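Side-chain contacts in GTPase activator-like protein (Chaetomium thermophilum, PDB 5HIU), which is the N-terminal part of a TSC2 protein, a probable GTPase activator, and forms an all-helical region of that longer chain: residues F188-V191 and K192-K196; A208-I211 and D212-K216. One frame throughout, in Å; residues are numbered along the deposited sequence.

Contact 1 lies on helix 179-198 and contact 2 on helix 204-219, the next helix in the chain, so the two follow in series with their centres about 14 Å apart. Both belong to the N-terminal region of TSC2 and sit near the middle of an elongated, all-alpha chain whose helices are joined by loops. Leu210 CD2 lies 3.9 Å from Ile195 CD1 and also touches Val191, and Phe188 CE1 lies 4.2 Å from Leu214 CD2. The two neighbours are thus packed directly against each other, and both also meet helices 139-163 and 224-240. In these two helices packing works on two scales, along each helix and between them.

Contact 1. Residues F188-V191 and K192-K196; sequences FALV and KDVIK
Four consecutive i to i+4 backbone hydrogen bonds run from residues 192-195 back to residues 188-191, making this a regular alpha-helical turn within helix 179-198. The bond from Lys192 N to Phe188 O is nearly linear (2.9 Å, 176° at the hydrogen), whereas the donors of the next three stand tilted from their carbonyl planes. On the side facing helices 204-219 and 224-240, Val191 and Ile195 are one turn apart and their side chains cross at a slant. Ile195 also reaches Ser236 and Leu237 of helix 224-240. Leu190 and Val194 make a second pair, Leu190 CG lying 4.3 Å from Val194 CG2; Val194 continues onto Phe140 and Leu143 of helix 139-163. The more open side carries Ala189, Lys192 and Asp193. Asp193 CG folds back to 3.3 Å from Ala189 O, a meeting of carboxylate and carbonyl without a hydrogen bond, while the extended Lys192 chain leads off the helix. Ile195 CG1 stands beside its own backbone N (chi1 -79°), which sends the extended branch back along the helix to the Val191 carbonyl. At the tip of that branch, Ile195 CD1 lies 4.1 Å from Val191 CG1.

Contact 2. Residues A208-I211 and D212-K216; sequences AGLI and DMLLK
The side chains of Ile211 and Leu215 run alongside each other in a common direction, one turn apart on helix 204-219, in the i to i+4 spacing of an alpha helix. Leu215 can be followed outward atom by atom. Its CB sits 3.7 Å from Ile211 O, the carbonyl that also accepts the Leu215 N-H. Leu215 CG comes closer to Ile211 O, at 3.3 Å, because chi1 of -62° turns it back beside the backbone N. From there Leu215 CD1 reaches Ile211 CG2 at 3.9 Å, so two methyl groups meet where the branches end. Leu210 and Leu214 make the second apolar pair, now with crossed side chains: Leu214 CD1 approaches Leu210 CG to 4.2 Å. Four i to i+4 backbone bonds hold the turn that carries both pairs; that from Asp212 N to Ala208 O is almost straight, 175° at the hydrogen. Asp212 OD1 lies 3.3 Å from Ala208 O, two acceptors that cannot bond to each other. Asp212 OD1 forms a salt bridge with NZ of Lys247, a partner that would probably offset their repulsion and ties this helix to helix 245-261. The apolar side chains spread over several neighbours: Leu215 meets Tyr250 and Val254 of helix 245-261, Leu214 packs on Val233 and Ile234 of helix 224-240, Leu210 and Met213 both touch Leu147 of helix 139-163, and Leu210 also faces the preceding helix 179-198.

Contact 1. Residues F188-V191 and K192-K196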
# COMPACT_ATOMS: atom_id res chain seq x y z
N PHE A 188 -3.25 8.63 7.01
CA PHE A 188 -2.27 7.76 6.34
C PHE A 188 -0.87 8.32 6.60
O PHE A 188 0.04 7.57 6.97
CB PHE A 188 -2.46 7.73 4.81
CG PHE A 188 -3.56 6.81 4.32
CD1 PHE A 188 -3.57 5.49 4.65
CD2 PHE A 188 -4.54 7.29 3.45
CE1 PHE A 188 -4.55 4.65 4.17
CE2 PHE A 188 -5.53 6.46 2.97
CZ PHE A 188 -5.54 5.14 3.34
N ALA A 189 -0.69 9.61 6.39
CA ALA A 189 0.61 10.22 6.69
C ALA A 189 1.01 9.89 8.14
O ALA A 189 2.13 9.49 8.39
CB ALA A 189 0.60 11.73 6.48
N LEU A 190 0.06 10.01 9.07
CA LEU A 190 0.37 9.75 10.49
C LEU A 190 0.72 8.31 10.75
O LEU A 190 1.57 8.03 11.58
CB LEU A 190 -0.81 10.14 11.38
CG LEU A 190 -0.55 10.16 12.88
CD1 LEU A 190 0.48 11.20 13.23
CD2 LEU A 190 -1.84 10.45 13.62
N VAL A 191 0.06 7.40 10.06
CA VAL A 191 0.29 5.97 10.25
C VAL A 191 1.68 5.63 9.71
O VAL A 191 2.43 4.88 10.33
CB VAL A 191 -0.76 5.13 9.52
CG1 VAL A 191 -0.41 3.67 9.58
CG2 VAL A 191 -2.14 5.35 10.09
N LYS A 192 2.01 6.16 8.54
CA LYS A 192 3.36 6.02 7.98
C LYS A 192 4.43 6.48 9.00
O LYS A 192 5.41 5.78 9.21
CB LYS A 192 3.44 6.82 6.68
CG LYS A 192 4.70 6.66 5.86
CD LYS A 192 4.82 7.80 4.84
CE LYS A 192 6.25 7.95 4.31
NZ LYS A 192 6.35 8.94 3.20
N ASP A 193 4.23 7.62 9.65
CA ASP A 193 5.25 8.18 10.55
C ASP A 193 5.38 7.44 11.89
O ASP A 193 6.48 7.35 12.47
CB ASP A 193 4.94 9.63 10.83
CG ASP A 193 5.07 10.48 9.59
OD1 ASP A 193 5.56 9.96 8.57
OD2 ASP A 193 4.67 11.66 9.63
N VAL A 194 4.26 6.92 12.37
CA VAL A 194 4.28 6.20 13.62
C VAL A 194 5.04 4.91 13.40
O VAL A 194 5.81 4.51 14.24
CB VAL A 194 2.86 6.02 14.16
CG1 VAL A 194 2.85 5.11 15.37
CG2 VAL A 194 2.30 7.39 14.56
N ILE A 195 4.86 4.29 12.24
CA ILE A 195 5.59 3.09 11.87
C ILE A 195 7.08 3.40 11.82
O ILE A 195 7.89 2.69 12.41
CB ILE A 195 5.07 2.51 10.53
CG1 ILE A 195 3.78 1.73 10.80
CG2 ILE A 195 6.08 1.56 9.92
CD1 ILE A 195 2.95 1.40 9.58
N LYS A 196 7.43 4.49 11.17
CA LYS A 196 8.82 4.88 11.00
C LYS A 196 9.50 5.01 12.35
O LYS A 196 10.54 4.38 12.57
CB LYS A 196 8.92 6.19 10.23
CG LYS A 196 10.34 6.70 10.12
CD LYS A 196 10.57 7.65 8.96
CE LYS A 196 11.90 8.38 9.15
NZ LYS A 196 12.35 9.20 7.98

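Contact 2. Residues A208-I211 and D212-K216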
# COMPACT_ATOMS: atom_id res chain seq x y z
N ALA A 208 -1.05 -7.24 11.95
CA ALA A 208 -1.96 -8.07 11.19
C ALA A 208 -3.24 -7.28 10.93
O ALA A 208 -3.69 -7.18 9.78
CB ALA A 208 -2.26 -9.36 11.93
N GLY A 209 -3.78 -6.66 11.97
CA GLY A 209 -4.97 -5.83 11.81
C GLY A 209 -4.73 -4.65 10.86
O GLY A 209 -5.56 -4.33 9.98
N LEU A 210 -3.61 -3.99 11.03
CA LEU A 210 -3.36 -2.80 10.25
C LEU A 210 -3.25 -3.19 8.78
O LEU A 210 -3.89 -2.57 7.94
CB LEU A 210 -2.11 -2.11 10.75
CG LEU A 210 -1.66 -0.95 9.88
CD1 LEU A 210 -2.76 0.09 9.65
CD2 LEU A 210 -0.44 -0.33 10.53
N ILE A 211 -2.48 -4.23 8.49
CA ILE A 211 -2.30 -4.71 7.13
C ILE A 211 -3.62 -4.99 6.45
O ILE A 211 -3.85 -4.50 5.34
CB ILE A 211 -1.41 -5.97 7.08
CG1 ILE A 211 0.05 -5.58 7.34
CG2 ILE A 211 -1.51 -6.66 5.73
CD1 ILE A 211 0.87 -6.71 7.93
N ASP A 212 -4.49 -5.78 7.10
CA ASP A 212 -5.83 -6.08 6.57
C ASP A 212 -6.58 -4.83 6.16
O ASP A 212 -7.18 -4.75 5.09
CB ASP A 212 -6.71 -6.80 7.60
CG ASP A 212 -6.21 -8.17 7.94
OD1 ASP A 212 -5.27 -8.66 7.29
OD2 ASP A 212 -6.77 -8.78 8.88
N MET A 213 -6.55 -3.85 7.05
CA MET A 213 -7.28 -2.61 6.83
C MET A 213 -6.78 -1.89 5.56
O MET A 213 -7.59 -1.40 4.76
CB MET A 213 -7.11 -1.73 8.06
CG MET A 213 -7.99 -0.51 8.15
SD MET A 213 -9.73 -0.94 8.23
CE MET A 213 -10.28 -0.53 6.57
N LEU A 214 -5.46 -1.85 5.36
CA LEU A 214 -4.88 -1.17 4.20
C LEU A 214 -5.21 -1.88 2.90
O LEU A 214 -5.38 -1.24 1.86
CB LEU A 214 -3.38 -1.12 4.29
CG LEU A 214 -2.83 -0.45 5.52
CD1 LEU A 214 -1.46 -1.04 5.73
CD2 LEU A 214 -2.81 1.06 5.35
N LEU A 215 -5.27 -3.20 2.95
CA LEU A 215 -5.50 -3.95 1.75
C LEU A 215 -6.95 -3.82 1.33
O LEU A 215 -7.23 -3.72 0.14
CB LEU A 215 -5.11 -5.40 1.93
CG LEU A 215 -3.64 -5.59 2.25
CD1 LEU A 215 -3.36 -7.08 2.32
CD2 LEU A 215 -2.70 -4.91 1.26
N LYS A 216 -7.85 -3.84 2.30
CA LYS A 216 -9.27 -3.56 2.04
C LYS A 216 -9.34 -2.27 1.21
O LYS A 216 -9.80 -2.25 0.06
CB LYS A 216 -10.00 -3.38 3.38
CG LYS A 216 -11.49 -3.67 3.39
CD LYS A 216 -12.03 -3.66 4.82
CE LYS A 216 -12.93 -4.86 5.08
NZ LYS A 216 -13.66 -4.78 6.38